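Local coordinates for peptide ABC transporter permease (Staphylococcus hominis, PDB 6EXS), which probably carries peptides across the cell membrane as a POT-family transporter and binds a thioalcohol-conjugated dipeptide, a precursor of human underarm malodour, at residues E28-Y32 with S125-K129; P362-I366 with S482-T486; F45-G51 with V173-F178; V256-V261 with S443-I447; N307-I311 with V399-Y403. All blocks are in the same frame, centred on the assembly; numbering follows the deposited sequence.

Contact 1 of 5, residues E28-Y32 with S125-K129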
# COMPACT_ATOMS: atom_id res chain seq x y z
N GLU A 28 -11.29 0.81 -8.49
CA GLU A 28 -11.04 1.09 -7.07
C GLU A 28 -9.61 1.63 -6.92
O GLU A 28 -9.40 2.56 -6.14
CB GLU A 28 -11.25 -0.17 -6.20
CG GLU A 28 -11.23 0.12 -4.71
CD GLU A 28 -9.86 0.18 -4.06
OE1 GLU A 28 -9.63 1.06 -3.20
OE2 GLU A 28 -9.00 -0.66 -4.42
N ARG A 29 -8.64 1.04 -7.64
CA ARG A 29 -7.25 1.49 -7.60
C ARG A 29 -7.06 2.84 -8.31
O ARG A 29 -6.28 3.67 -7.82
CB ARG A 29 -6.29 0.41 -8.12
CG ARG A 29 -6.29 -0.89 -7.29
CD ARG A 29 -5.51 -0.79 -5.98
NE ARG A 29 -6.32 -0.17 -4.94
CZ ARG A 29 -5.87 0.27 -3.77
NH1 ARG A 29 -4.58 0.16 -3.47
NH2 ARG A 29 -6.71 0.81 -2.90
N PHE A 30 -7.80 3.08 -9.44
CA PHE A 30 -7.83 4.33 -10.19
C PHE A 30 -8.28 5.44 -9.24
O PHE A 30 -7.60 6.46 -9.08
CB PHE A 30 -8.84 4.22 -11.36
CG PHE A 30 -9.08 5.50 -12.13
CD1 PHE A 30 -10.05 6.41 -11.71
CD2 PHE A 30 -8.37 5.78 -13.29
CE1 PHE A 30 -10.26 7.61 -12.41
CE2 PHE A 30 -8.59 6.97 -14.00
CZ PHE A 30 -9.53 7.88 -13.55
N SER A 31 -9.45 5.24 -8.60
CA SER A 31 -10.02 6.22 -7.69
C SER A 31 -9.21 6.36 -6.39
O SER A 31 -9.10 7.49 -5.90
CB SER A 31 -11.49 5.92 -7.44
OG SER A 31 -11.69 4.62 -6.92
N TYR A 32 -8.59 5.26 -5.88
CA TYR A 32 -7.76 5.35 -4.67
C TYR A 32 -6.51 6.17 -4.93
O TYR A 32 -6.23 7.08 -4.14
CB TYR A 32 -7.34 3.99 -4.11
CG TYR A 32 -6.31 4.08 -3.00
CD1 TYR A 32 -6.65 4.55 -1.73
CD2 TYR A 32 -4.98 3.70 -3.21
CE1 TYR A 32 -5.69 4.67 -0.71
CE2 TYR A 32 -4.02 3.80 -2.21
CZ TYR A 32 -4.38 4.29 -0.96
OH TYR A 32 -3.45 4.36 0.06
N SER A 125 -11.36 -0.33 2.69
CA SER A 125 -10.15 -0.97 2.15
C SER A 125 -9.73 -2.23 2.94
O SER A 125 -9.37 -3.24 2.34
CB SER A 125 -8.99 0.01 2.03
OG SER A 125 -9.34 1.13 1.22
N GLY A 126 -9.83 -2.19 4.26
CA GLY A 126 -9.54 -3.35 5.10
C GLY A 126 -10.48 -4.49 4.81
O GLY A 126 -10.09 -5.65 4.89
N LEU A 127 -11.73 -4.17 4.41
CA LEU A 127 -12.77 -5.14 4.05
C LEU A 127 -12.65 -5.63 2.60
O LEU A 127 -12.84 -6.81 2.33
CB LEU A 127 -14.17 -4.54 4.29
CG LEU A 127 -14.68 -4.47 5.72
CD1 LEU A 127 -15.95 -3.66 5.79
CD2 LEU A 127 -14.95 -5.86 6.29
N MET A 128 -12.38 -4.71 1.66
CA MET A 128 -12.30 -5.04 0.26
C MET A 128 -10.95 -5.62 -0.16
O MET A 128 -10.95 -6.65 -0.84
CB MET A 128 -12.67 -3.83 -0.61
CG MET A 128 -13.01 -4.20 -2.03
SD MET A 128 -13.23 -2.74 -3.04
CE MET A 128 -13.17 -3.45 -4.67
N LYS A 129 -9.83 -4.94 0.18
CA LYS A 129 -8.47 -5.31 -0.27
C LYS A 129 -8.08 -6.79 -0.09
O LYS A 129 -7.78 -7.41 -1.11
CB LYS A 129 -7.39 -4.42 0.35
CG LYS A 129 -6.57 -3.68 -0.66
CD LYS A 129 -6.56 -2.22 -0.31
CE LYS A 129 -5.36 -1.57 -0.89
NZ LYS A 129 -5.43 -0.09 -0.77

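Contact 2 of 5, residues P362-I366 with S482-T486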
# COMPACT_ATOMS: atom_id res chain seq x y z
N PRO A 362 19.65 -15.14 -8.08
CA PRO A 362 19.91 -14.70 -6.70
C PRO A 362 18.81 -15.14 -5.74
O PRO A 362 17.65 -15.26 -6.13
CB PRO A 362 19.98 -13.17 -6.81
CG PRO A 362 19.21 -12.84 -8.02
CD PRO A 362 19.46 -13.97 -8.97
N SER A 363 19.19 -15.37 -4.48
CA SER A 363 18.28 -15.79 -3.41
C SER A 363 17.37 -14.65 -2.93
O SER A 363 17.55 -13.49 -3.33
CB SER A 363 19.08 -16.38 -2.25
OG SER A 363 19.83 -15.39 -1.56
N LEU A 364 16.39 -15.00 -2.08
CA LEU A 364 15.41 -14.09 -1.47
C LEU A 364 16.14 -12.94 -0.76
O LEU A 364 15.81 -11.77 -0.97
CB LEU A 364 14.56 -14.90 -0.47
CG LEU A 364 13.05 -14.83 -0.60
CD1 LEU A 364 12.41 -16.08 -0.03
CD2 LEU A 364 12.49 -13.62 0.11
N ALA A 365 17.16 -13.29 0.05
CA ALA A 365 17.99 -12.38 0.83
C ALA A 365 18.80 -11.43 -0.05
O ALA A 365 18.86 -10.25 0.27
CB ALA A 365 18.91 -13.17 1.76
N ILE A 366 19.40 -11.93 -1.15
CA ILE A 366 20.18 -11.12 -2.10
C ILE A 366 19.25 -10.13 -2.85
O ILE A 366 19.58 -8.95 -2.93
CB ILE A 366 21.07 -11.98 -3.04
CG1 ILE A 366 22.08 -12.82 -2.23
CG2 ILE A 366 21.83 -11.11 -4.07
CD1 ILE A 366 22.67 -14.08 -2.97
N SER A 482 23.60 -13.44 4.40
CA SER A 482 22.73 -13.96 3.34
C SER A 482 22.82 -15.50 3.11
O SER A 482 21.75 -16.08 2.93
CB SER A 482 22.96 -13.22 2.02
OG SER A 482 22.19 -13.78 0.97
N PRO A 483 24.01 -16.18 3.10
CA PRO A 483 24.01 -17.64 2.90
C PRO A 483 23.30 -18.42 4.02
O PRO A 483 22.65 -19.43 3.74
CB PRO A 483 25.50 -18.00 2.81
CG PRO A 483 26.21 -16.72 2.55
CD PRO A 483 25.40 -15.69 3.27
N LYS A 484 23.40 -17.93 5.28
CA LYS A 484 22.76 -18.57 6.45
C LYS A 484 21.25 -18.36 6.49
O LYS A 484 20.54 -19.22 7.00
CB LYS A 484 23.42 -18.11 7.76
CG LYS A 484 24.66 -18.92 8.15
CD LYS A 484 25.97 -18.19 7.88
CE LYS A 484 26.37 -17.25 8.99
NZ LYS A 484 27.54 -16.41 8.62
N ILE A 485 20.77 -17.21 5.96
CA ILE A 485 19.35 -16.83 5.91
C ILE A 485 18.53 -17.81 5.05
O ILE A 485 17.42 -18.18 5.44
CB ILE A 485 19.19 -15.33 5.47
CG1 ILE A 485 19.75 -14.37 6.56
CG2 ILE A 485 17.73 -14.97 5.11
CD1 ILE A 485 20.17 -12.95 6.08
N THR A 486 19.07 -18.24 3.89
CA THR A 486 18.39 -19.16 2.97
C THR A 486 18.24 -20.56 3.60
O THR A 486 19.24 -21.28 3.78
CB THR A 486 19.06 -19.15 1.59
OG1 THR A 486 20.39 -19.66 1.70
CG2 THR A 486 19.08 -17.76 0.97

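Contact 3 of 5, residues F45-G51 with V173-F178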
# COMPACT_ATOMS: atom_id res chain seq x y z
N PHE A 45 -2.05 23.01 0.52
CA PHE A 45 -2.27 24.22 -0.28
C PHE A 45 -3.14 25.19 0.55
O PHE A 45 -3.99 24.74 1.32
CB PHE A 45 -2.93 23.93 -1.65
CG PHE A 45 -2.04 23.45 -2.79
CD1 PHE A 45 -0.74 23.01 -2.55
CD2 PHE A 45 -2.52 23.41 -4.10
CE1 PHE A 45 0.07 22.56 -3.61
CE2 PHE A 45 -1.71 22.96 -5.15
CZ PHE A 45 -0.42 22.55 -4.90
N ALA A 46 -2.87 26.51 0.43
CA ALA A 46 -3.59 27.56 1.15
C ALA A 46 -5.09 27.55 0.86
O ALA A 46 -5.51 27.04 -0.18
CB ALA A 46 -2.99 28.92 0.81
N ILE A 47 -5.90 28.13 1.78
CA ILE A 47 -7.36 28.25 1.67
C ILE A 47 -7.74 29.02 0.39
O ILE A 47 -8.69 28.60 -0.30
CB ILE A 47 -8.00 28.89 2.95
CG1 ILE A 47 -7.51 28.23 4.27
CG2 ILE A 47 -9.53 28.94 2.87
CD1 ILE A 47 -8.20 26.94 4.71
N HIS A 48 -6.98 30.10 0.06
CA HIS A 48 -7.22 30.90 -1.15
C HIS A 48 -6.99 30.08 -2.44
O HIS A 48 -7.52 30.44 -3.49
CB HIS A 48 -6.46 32.25 -1.15
CG HIS A 48 -4.96 32.16 -1.21
ND1 HIS A 48 -4.29 31.98 -2.41
CD2 HIS A 48 -4.05 32.35 -0.23
CE1 HIS A 48 -3.00 32.00 -2.11
NE2 HIS A 48 -2.81 32.22 -0.81
N GLN A 49 -6.27 28.95 -2.32
CA GLN A 49 -5.97 28.01 -3.40
C GLN A 49 -6.88 26.76 -3.38
O GLN A 49 -6.54 25.76 -4.00
CB GLN A 49 -4.48 27.59 -3.38
CG GLN A 49 -3.49 28.71 -3.74
CD GLN A 49 -3.79 29.37 -5.06
OE1 GLN A 49 -3.70 28.76 -6.13
NE2 GLN A 49 -4.18 30.64 -5.02
N ASN A 50 -8.04 26.85 -2.66
CA ASN A 50 -9.07 25.81 -2.47
C ASN A 50 -8.57 24.57 -1.68
O ASN A 50 -9.26 23.53 -1.63
CB ASN A 50 -9.73 25.42 -3.79
CG ASN A 50 -10.49 26.54 -4.45
OD1 ASN A 50 -11.10 27.38 -3.80
ND2 ASN A 50 -10.50 26.55 -5.77
N GLY A 51 -7.43 24.73 -1.02
CA GLY A 51 -6.84 23.72 -0.15
C GLY A 51 -7.35 23.86 1.28
O GLY A 51 -8.24 24.67 1.55
N VAL A 173 -6.12 19.62 -10.14
CA VAL A 173 -5.13 20.24 -9.24
C VAL A 173 -4.73 21.59 -9.87
O VAL A 173 -4.71 22.60 -9.16
CB VAL A 173 -3.89 19.34 -8.97
CG1 VAL A 173 -3.00 19.95 -7.89
CG2 VAL A 173 -4.30 17.92 -8.59
N ASP A 174 -4.47 21.62 -11.20
CA ASP A 174 -4.11 22.84 -11.94
C ASP A 174 -5.16 23.96 -11.82
O ASP A 174 -4.80 25.09 -11.52
CB ASP A 174 -3.81 22.53 -13.42
CG ASP A 174 -2.49 21.83 -13.69
OD1 ASP A 174 -1.60 21.88 -12.81
OD2 ASP A 174 -2.33 21.27 -14.80
N ILE A 175 -6.46 23.64 -12.03
CA ILE A 175 -7.56 24.61 -11.92
C ILE A 175 -8.05 24.77 -10.47
O ILE A 175 -8.97 25.56 -10.23
CB ILE A 175 -8.73 24.33 -12.92
CG1 ILE A 175 -9.46 22.99 -12.62
CG2 ILE A 175 -8.25 24.42 -14.37
CD1 ILE A 175 -10.83 22.82 -13.26
N ARG A 176 -7.45 24.03 -9.51
CA ARG A 176 -7.76 24.05 -8.07
C ARG A 176 -9.21 23.59 -7.75
O ARG A 176 -9.82 24.03 -6.78
CB ARG A 176 -7.42 25.43 -7.42
CG ARG A 176 -6.00 25.96 -7.68
CD ARG A 176 -4.94 25.20 -6.90
NE ARG A 176 -3.62 25.83 -7.01
CZ ARG A 176 -2.58 25.31 -7.65
NH1 ARG A 176 -1.42 25.96 -7.68
NH2 ARG A 176 -2.68 24.14 -8.25
N ASN A 177 -9.74 22.68 -8.58
CA ASN A 177 -11.07 22.11 -8.40
C ASN A 177 -10.89 20.74 -7.74
O ASN A 177 -10.95 19.71 -8.41
CB ASN A 177 -11.81 22.02 -9.75
CG ASN A 177 -13.26 21.59 -9.69
OD1 ASN A 177 -13.86 21.26 -10.71
ND2 ASN A 177 -13.88 21.58 -8.51
N PHE A 178 -10.60 20.75 -6.44
CA PHE A 178 -10.37 19.52 -5.68
C PHE A 178 -11.65 18.72 -5.53
O PHE A 178 -11.65 17.54 -5.89
CB PHE A 178 -9.67 19.81 -4.34
CG PHE A 178 -8.27 20.37 -4.50
CD1 PHE A 178 -7.21 19.56 -4.90
CD2 PHE A 178 -8.02 21.72 -4.26
CE1 PHE A 178 -5.92 20.09 -5.05
CE2 PHE A 178 -6.73 22.25 -4.42
CZ PHE A 178 -5.69 21.43 -4.81

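Contact 4 of 5, residues V256-V261 with S443-I447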
# COMPACT_ATOMS: atom_id res chain seq x y z
N VAL A 256 -0.48 4.85 15.98
CA VAL A 256 -0.15 4.10 14.77
C VAL A 256 1.37 3.77 14.75
O VAL A 256 1.75 2.72 14.23
CB VAL A 256 -0.68 4.83 13.50
CG1 VAL A 256 -0.28 4.12 12.20
CG2 VAL A 256 -2.20 4.98 13.57
N LEU A 257 2.21 4.61 15.39
CA LEU A 257 3.65 4.33 15.53
C LEU A 257 3.80 3.11 16.45
O LEU A 257 4.53 2.18 16.11
CB LEU A 257 4.43 5.55 16.10
CG LEU A 257 5.90 5.32 16.50
CD1 LEU A 257 6.75 4.87 15.33
CD2 LEU A 257 6.49 6.57 17.10
N VAL A 258 3.06 3.10 17.58
CA VAL A 258 3.05 2.00 18.55
C VAL A 258 2.61 0.71 17.84
O VAL A 258 3.33 -0.29 17.90
CB VAL A 258 2.22 2.34 19.82
CG1 VAL A 258 1.93 1.09 20.65
CG2 VAL A 258 2.92 3.39 20.67
N LEU A 259 1.47 0.77 17.10
CA LEU A 259 0.92 -0.34 16.32
C LEU A 259 1.88 -0.90 15.27
O LEU A 259 2.00 -2.11 15.14
CB LEU A 259 -0.43 0.04 15.69
CG LEU A 259 -1.65 -0.02 16.60
CD1 LEU A 259 -2.85 0.58 15.92
CD2 LEU A 259 -1.97 -1.44 17.01
N GLY A 260 2.58 -0.01 14.58
CA GLY A 260 3.57 -0.40 13.57
C GLY A 260 4.78 -1.11 14.12
O GLY A 260 5.48 -1.79 13.37
N VAL A 261 5.06 -0.96 15.42
CA VAL A 261 6.19 -1.59 16.09
C VAL A 261 5.71 -2.88 16.77
O VAL A 261 6.37 -3.91 16.64
CB VAL A 261 6.90 -0.61 17.08
CG1 VAL A 261 7.98 -1.32 17.91
CG2 VAL A 261 7.50 0.59 16.35
N SER A 443 4.08 -1.17 8.74
CA SER A 443 5.06 -0.69 9.73
C SER A 443 5.94 0.43 9.17
O SER A 443 6.17 1.40 9.89
CB SER A 443 5.93 -1.83 10.23
OG SER A 443 5.12 -2.79 10.88
N ALA A 444 6.42 0.31 7.90
CA ALA A 444 7.25 1.35 7.26
C ALA A 444 6.49 2.67 7.19
O ALA A 444 7.06 3.70 7.52
CB ALA A 444 7.68 0.91 5.88
N GLN A 445 5.20 2.63 6.81
CA GLN A 445 4.31 3.80 6.74
C GLN A 445 4.00 4.38 8.13
O GLN A 445 3.84 5.60 8.26
CB GLN A 445 3.02 3.45 5.97
CG GLN A 445 3.15 3.49 4.45
CD GLN A 445 3.11 4.90 3.89
OE1 GLN A 445 4.00 5.73 4.15
NE2 GLN A 445 2.12 5.19 3.06
N ALA A 446 3.96 3.50 9.17
CA ALA A 446 3.74 3.86 10.58
C ALA A 446 4.94 4.63 11.12
O ALA A 446 4.75 5.60 11.86
CB ALA A 446 3.50 2.62 11.42
N ILE A 447 6.18 4.21 10.76
CA ILE A 447 7.42 4.91 11.15
C ILE A 447 7.48 6.26 10.39
O ILE A 447 7.79 7.29 10.99
CB ILE A 447 8.71 4.04 10.90
CG1 ILE A 447 8.62 2.59 11.50
CG2 ILE A 447 9.97 4.74 11.37
CD1 ILE A 447 8.22 2.41 12.96

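Contact 5 of 5, residues N307-I311 with V399-Y403. With C3H (2-[[(2~{R})-2-azanyl-3-[(3~{S})-3-methyl-1-oxidanyl-hexan-3-yl]sulfanyl-propanoyl]amino]ethanoic acid), chain O; OLC ((2R)-2,3-dihydroxypropyl (9Z)-octadec-9-enoate), chain B.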
# COMPACT_ATOMS: atom_id res chain seq x y z
N ASN A 307 4.62 11.76 -0.41
CA ASN A 307 4.49 12.92 0.49
C ASN A 307 5.77 13.75 0.71
O ASN A 307 5.67 14.87 1.19
CB ASN A 307 3.90 12.47 1.84
CG ASN A 307 4.75 11.48 2.62
OD1 ASN A 307 5.57 10.74 2.08
ND2 ASN A 307 4.53 11.42 3.91
N VAL A 308 6.96 13.18 0.42
CA VAL A 308 8.25 13.84 0.67
C VAL A 308 8.97 14.24 -0.64
O VAL A 308 9.30 15.43 -0.81
CB VAL A 308 9.15 13.00 1.63
CG1 VAL A 308 10.55 13.60 1.78
CG2 VAL A 308 8.49 12.81 2.99
N LEU A 309 9.25 13.27 -1.52
CA LEU A 309 9.98 13.49 -2.77
C LEU A 309 9.25 14.41 -3.78
O LEU A 309 9.91 15.22 -4.44
CB LEU A 309 10.38 12.16 -3.42
CG LEU A 309 11.55 12.17 -4.42
CD1 LEU A 309 12.82 12.80 -3.82
CD2 LEU A 309 11.83 10.75 -4.94
N ASN A 310 7.91 14.31 -3.85
CA ASN A 310 7.05 15.12 -4.72
C ASN A 310 6.97 16.63 -4.32
O ASN A 310 7.00 17.49 -5.21
CB ASN A 310 5.64 14.51 -4.83
CG ASN A 310 4.94 14.19 -3.53
OD1 ASN A 310 5.54 14.09 -2.47
ND2 ASN A 310 3.63 13.98 -3.61
N ILE A 311 6.86 16.94 -2.99
CA ILE A 311 6.83 18.31 -2.46
C ILE A 311 8.22 18.94 -2.68
O ILE A 311 8.31 20.11 -3.04
CB ILE A 311 6.39 18.39 -0.98
CG1 ILE A 311 4.98 17.81 -0.76
CG2 ILE A 311 6.47 19.84 -0.46
CD1 ILE A 311 4.52 17.80 0.74
N VAL A 399 14.80 14.53 -9.79
CA VAL A 399 13.71 14.02 -8.94
C VAL A 399 13.12 12.76 -9.59
O VAL A 399 12.87 11.79 -8.89
CB VAL A 399 12.61 15.09 -8.64
CG1 VAL A 399 11.65 14.61 -7.56
CG2 VAL A 399 13.24 16.42 -8.25
N ILE A 400 12.96 12.78 -10.93
CA ILE A 400 12.46 11.66 -11.73
C ILE A 400 13.46 10.47 -11.66
O ILE A 400 13.02 9.33 -11.49
CB ILE A 400 12.09 12.10 -13.18
CG1 ILE A 400 10.86 13.06 -13.14
CG2 ILE A 400 11.82 10.87 -14.09
CD1 ILE A 400 10.61 13.87 -14.38
N LEU A 401 14.78 10.75 -11.73
CA LEU A 401 15.85 9.74 -11.61
C LEU A 401 15.79 9.06 -10.24
O LEU A 401 16.01 7.85 -10.16
CB LEU A 401 17.24 10.35 -11.89
CG LEU A 401 18.49 9.44 -11.79
CD1 LEU A 401 18.34 8.11 -12.57
CD2 LEU A 401 19.73 10.19 -12.22
N SER A 402 15.45 9.81 -9.18
CA SER A 402 15.30 9.23 -7.83
C SER A 402 14.16 8.20 -7.80
O SER A 402 14.36 7.10 -7.29
CB SER A 402 15.08 10.33 -6.80
OG SER A 402 15.12 9.75 -5.50
N TYR A 403 12.99 8.53 -8.40
CA TYR A 403 11.83 7.64 -8.52
C TYR A 403 12.19 6.37 -9.31
O TYR A 403 11.81 5.27 -8.89
CB TYR A 403 10.67 8.36 -9.23
CG TYR A 403 9.87 9.27 -8.31
CD1 TYR A 403 8.97 8.74 -7.39
CD2 TYR A 403 9.99 10.65 -8.39
CE1 TYR A 403 8.22 9.56 -6.55
CE2 TYR A 403 9.27 11.49 -7.54
CZ TYR A 403 8.38 10.94 -6.63
OH TYR A 403 7.66 11.76 -5.80
O2 C3H O . 0.09 0.16 -6.11
C11 C3H O . 0.98 0.12 -6.88
O3 C3H O . 1.68 -0.95 -7.10
C10 C3H O . 1.50 1.28 -7.67
N1 C3H O . 1.30 2.55 -7.01
C9 C3H O . 2.16 3.02 -6.13
O1 C3H O . 2.60 2.36 -5.20
C8 C3H O . 2.65 4.42 -6.30
N C3H O . 1.77 5.13 -7.22
C7 C3H O . 2.64 5.17 -4.96
S C3H O . 4.23 5.37 -4.11
C3 C3H O . 5.38 6.49 -5.06
C4 C3H O . 4.76 7.86 -5.03
C5 C3H O . 5.57 5.88 -6.46
C6 C3H O . 6.29 6.72 -7.49
O C3H O . 5.49 7.01 -8.58
C2 C3H O . 6.76 6.55 -4.40
C1 C3H O . 7.91 6.03 -5.25
C C3H O . 9.22 6.14 -4.52
C18 OLC B . 4.27 9.53 -17.04
C10 OLC B . 13.68 8.88 -17.23
C9 OLC B . 14.76 9.24 -16.54
C17 OLC B . 5.28 9.32 -15.94
C11 OLC B . 12.51 9.73 -17.67
C8 OLC B . 15.10 10.61 -15.99
C24 OLC B . 23.11 18.75 -15.37
C16 OLC B . 6.55 10.13 -16.09
C12 OLC B . 11.15 9.08 -17.39
C7 OLC B . 16.15 11.38 -16.79
C15 OLC B . 7.68 9.45 -16.85
C13 OLC B . 9.96 9.83 -17.98
C6 OLC B . 17.60 10.92 -16.62
C14 OLC B . 8.94 10.30 -16.95
C5 OLC B . 18.32 11.39 -15.35
C4 OLC B . 18.72 12.87 -15.27
C3 OLC B . 19.89 13.29 -16.14
C2 OLC B . 20.69 14.46 -15.56
C21 OLC B . 20.65 18.14 -15.41
C1 OLC B . 20.17 15.84 -15.88
C22 OLC B . 21.71 19.14 -15.81
O19 OLC B . 19.06 16.08 -16.28
O25 OLC B . 23.24 18.78 -13.95
O23 OLC B . 21.69 19.37 -17.22
O20 OLC B . 21.10 16.77 -15.63

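Contact 1 of 5, residues E28-Y32 with S125-K129
Lys-129 reaches from helix 110-137 toward helix 16-44 and brings CE over one face of the Arg-29 guanidinium, the two side chains crossing at about a right angle. The modelled spacing between their nitrogens, all donors, is doubtfully short, so no bond is read into it. As modelled, NZ of Lys-129 also stands over the Tyr-32 ring, 4.4 Å from its centroid and 11° off the normal, a cation-pi arrangement that is itself uncertain. Arg-29, bent at chi2 and chi3, curls back to grip Glu-28 of its own helix side-on. NH2 of Arg-29 meets the syn lone pair of Glu-28 OE1 at 2.9 Å and 170°, while NE of Arg-29 reaches Glu-28 OE2 at 2.8 Å from outside the carboxylate plane. This salt bridge holds the guanidinium by two nitrogens, which limits its rotation. Glu-28 and Met-128 slide past each other, with CG of Glu-28 3.9 Å from SD of Met-128. Glu-28 and Arg-29 fall in the ExxER signature of the POT family, and the Arg-29 side chain ends about 5 Å from the bound conjugate. Val-158 of helix 147-174 touches Arg-29, Met-189 of helix 178-204 touches Glu-28, and Ile-70 of helix 56-72 packs on both Tyr-32 and Lys-129.

Contact 2 of 5, residues P362-I366 with S482-T486
Ser-482, the first residue of the short C-terminal helix 482-485, points its hydroxyl at Ala-365 and Ile-366 in the opening turn of helix 364-389. This is peripheral packing in the major facilitator fold, on the side where transporters of this superfamily usually keep their termini, the cytoplasm. The chain tail is here folded against the start of a transmembrane helix, with Ala-365 and Ser-482 coming to 5.6 Å between their CA atoms.

One group of contacts sets a hydroxyl against hydrocarbon. With chi1 of 176° the Ser-482 oxygen swings away from its own backbone nitrogen and out toward the other segment, where OG of Ser-482 lies 3.4 Å from CB of Ala-365 and 3.3 Å from CG1 of Ile-366. Ser-363, at the N-cap position of helix 364-389, also turns its hydroxyl this way, yet OG of Ser-363 and OG of Ser-482 remain 3.8 Å apart, and no hydrogen bond spans the two segments.

Apolar contacts complete the interface. CG2 of Ile-485 rests 4.0 Å from CB of Ala-365, and the methyl CG2 of Thr-486 abuts CB of Ser-363 at 3.5 Å. Further out, Pro-290 of helix 279-302 touches Ile-485.

The polar branch of Thr-486 is used within its own segment: OG1 of Thr-486 donates to O of Pro-483 at 3.1 Å, coming from above the carbonyl plane.

Contact 3 of 5, residues F45-G51 with V173-F178
Arg-176 and Phe-45 cross at about a right angle, the ring presenting its edge to the guanidinium. CE2 of Phe-45 sits 3.4 Å above the guanidinium plane of Arg-176, over its centre, and the two planes are 63° apart, so the groups do not stack. At the guanidinium edge, NE of Arg-176 donates to OE1 of Gln-49 at 3.1 Å and 160°, in the carbonyl plane and on a lone pair. The second bond across the contact runs the other way: ND2 of Asn-50 gives a hydrogen to the backbone O of Arg-176 at 2.8 Å. Phe-178 packs against the Phe-45 ring, its CZ 3.8 Å from CD2 of Phe-45 and its edge receiving the backbone O of Gln-49.

Several bonds within the segments position this shell. NH2 of Arg-176 turns back to O of Val-173 at 2.7 Å, and the backbone N of Arg-176 reaches that same oxygen from the opposite face. Arg-176, just past the end of helix 147-174, has positive phi in a Schellman motif. Across from it, NE2 of Gln-49 donates to ND1 of His-48 at 2.9 Å, which, with the Arg-176 bond to OE1, is consistent with the modelled amide, while Ala-46 O accepts from Gln-49 N and Gly-51 N. Beyond these, Tyr-42 meets the Phe-178 ring.

The turn after helix 16-44 is thus tied to that before helix 178-204 largely through Arg-176, with Asn-50 and Phe-178 adding to it; the guanidinium face meets an aromatic edge, and NE and NH2 go to neutral amide and carbonyl oxygens.

Contact 4 of 5, residues V256-V261 with S443-I447
Ala-446 presses its methyl into the surface of helix 249-273, where CB of Ala-446 meets CA of Gly-260 at 3.7 Å and the backbone O of Val-256 at 3.3 Å. With no side chain on Gly-260, the helices come close: the axes of the two short segments approach to 8.1 Å, running roughly antiparallel at 146°.

Ile-447 sets out away from the partner helix, but two successive bends, chi1 and chi2 both -51°, bring CD1 back to the interface. There CD1 of Ile-447 lies 3.7 Å from CD1 of Leu-257, whose chain runs out anti to its nitrogen before turning at chi2. Val-261 crosses Ile-447 at about a right angle and offers its CG2 to that same CD1 at 3.9 Å, so one terminal methyl touches two side chains of the facing helix.

On the other flank, OG of Ser-443 donates to O of Gly-260 at 2.7 Å, in the carbonyl plane and on a lone pair; the oxygen of Leu-439 lies near enough for a weak second bond. Val-256 continues the packing to Val-65 and Leu-69 of helix 56-72, and Phe-292 and Met-296 of helix 279-302 touch Ser-443.

Helix 249-273 belongs to the helical hairpin that bacterial POT transporters carry between their two six-helix bundles. Its attachment to helix 430-451 here combines small-residue packing with a single hydroxyl-to-carbonyl bond, a polar link that needs no charged group within a membrane-embedded interface.

Contact 5 of 5, residues N307-I311 with V399-Y403
Leu-309 lays its CD2 methyl over the face of the Tyr-403 ring, joining two transmembrane helices of the C-terminal bundle of the major facilitator fold at the peptide pocket. Helix 309-316 takes up the path of helix 279-302 after a non-helical break, and Tyr-403 lines the ligand site from helix 396-418.

Leu-309 buries most surface of any residue here. Its CG runs anti to the nitrogen (chi1 -159°), which carries the branched end across to the other helix. CD2 of Leu-309 is 3.8 Å from the Tyr-403 ring centroid and 12° off the normal, a centred CH-pi contact. The same methyl touches Ser-402, at 3.5 Å between CD2 of Leu-309 and OG of Ser-402, a hydroxyl hydrogen-bonded to the backbone O of Ser-378. Val-399 slides past Leu-309 in the opposite direction, with CG1 of Val-399 4.0 Å from CG of Leu-309.

Tyr-403 is second in buried surface. Its hydroxyl bonds to the backbone O of Gly-305 in the break, which ties the ring to the interrupted helix. CB of Asn-310 also packs on this OH at 3.5 Å, whereas the Asn-310 N-H points too poorly to bond. Phe-335 meets the ring with planes about 20° apart, and its backbone O is hydrogen-bonded to the ligand. On the outer side of helix 396-418, Ile-400 and Leu-401 contact a monoolein chain.

Tyr-403 also meets both the hydroxyl-bearing arm and the propyl arm of the conjugate's thioalcohol part, the nearest approach being CD1 of Tyr-403 to ligand atom C6, 3.4 Å.

In the fold
From the N terminus, helix 16-44 opens contact 1 and the turn after it opens contact 3; contact 1 closes at helix 110-137 and contact 3 at the end of helix 147-174, so the two cross within the N-terminal bundle. Contact 4 opens next, on helix 249-273 between the bundles. Contact 5 opens and closes while contact 4 is still open, whereas contact 2, opening at 362-366 and closing at the chain end, crosses both. Contact 4 ties the inserted hairpin to the C-terminal bundle, within which contacts 2 and 5 lie. Contacts 2 and 3, centres about 49 Å apart, mark opposite sides of the protein; contacts 1 and 5 lie near the bound ligand.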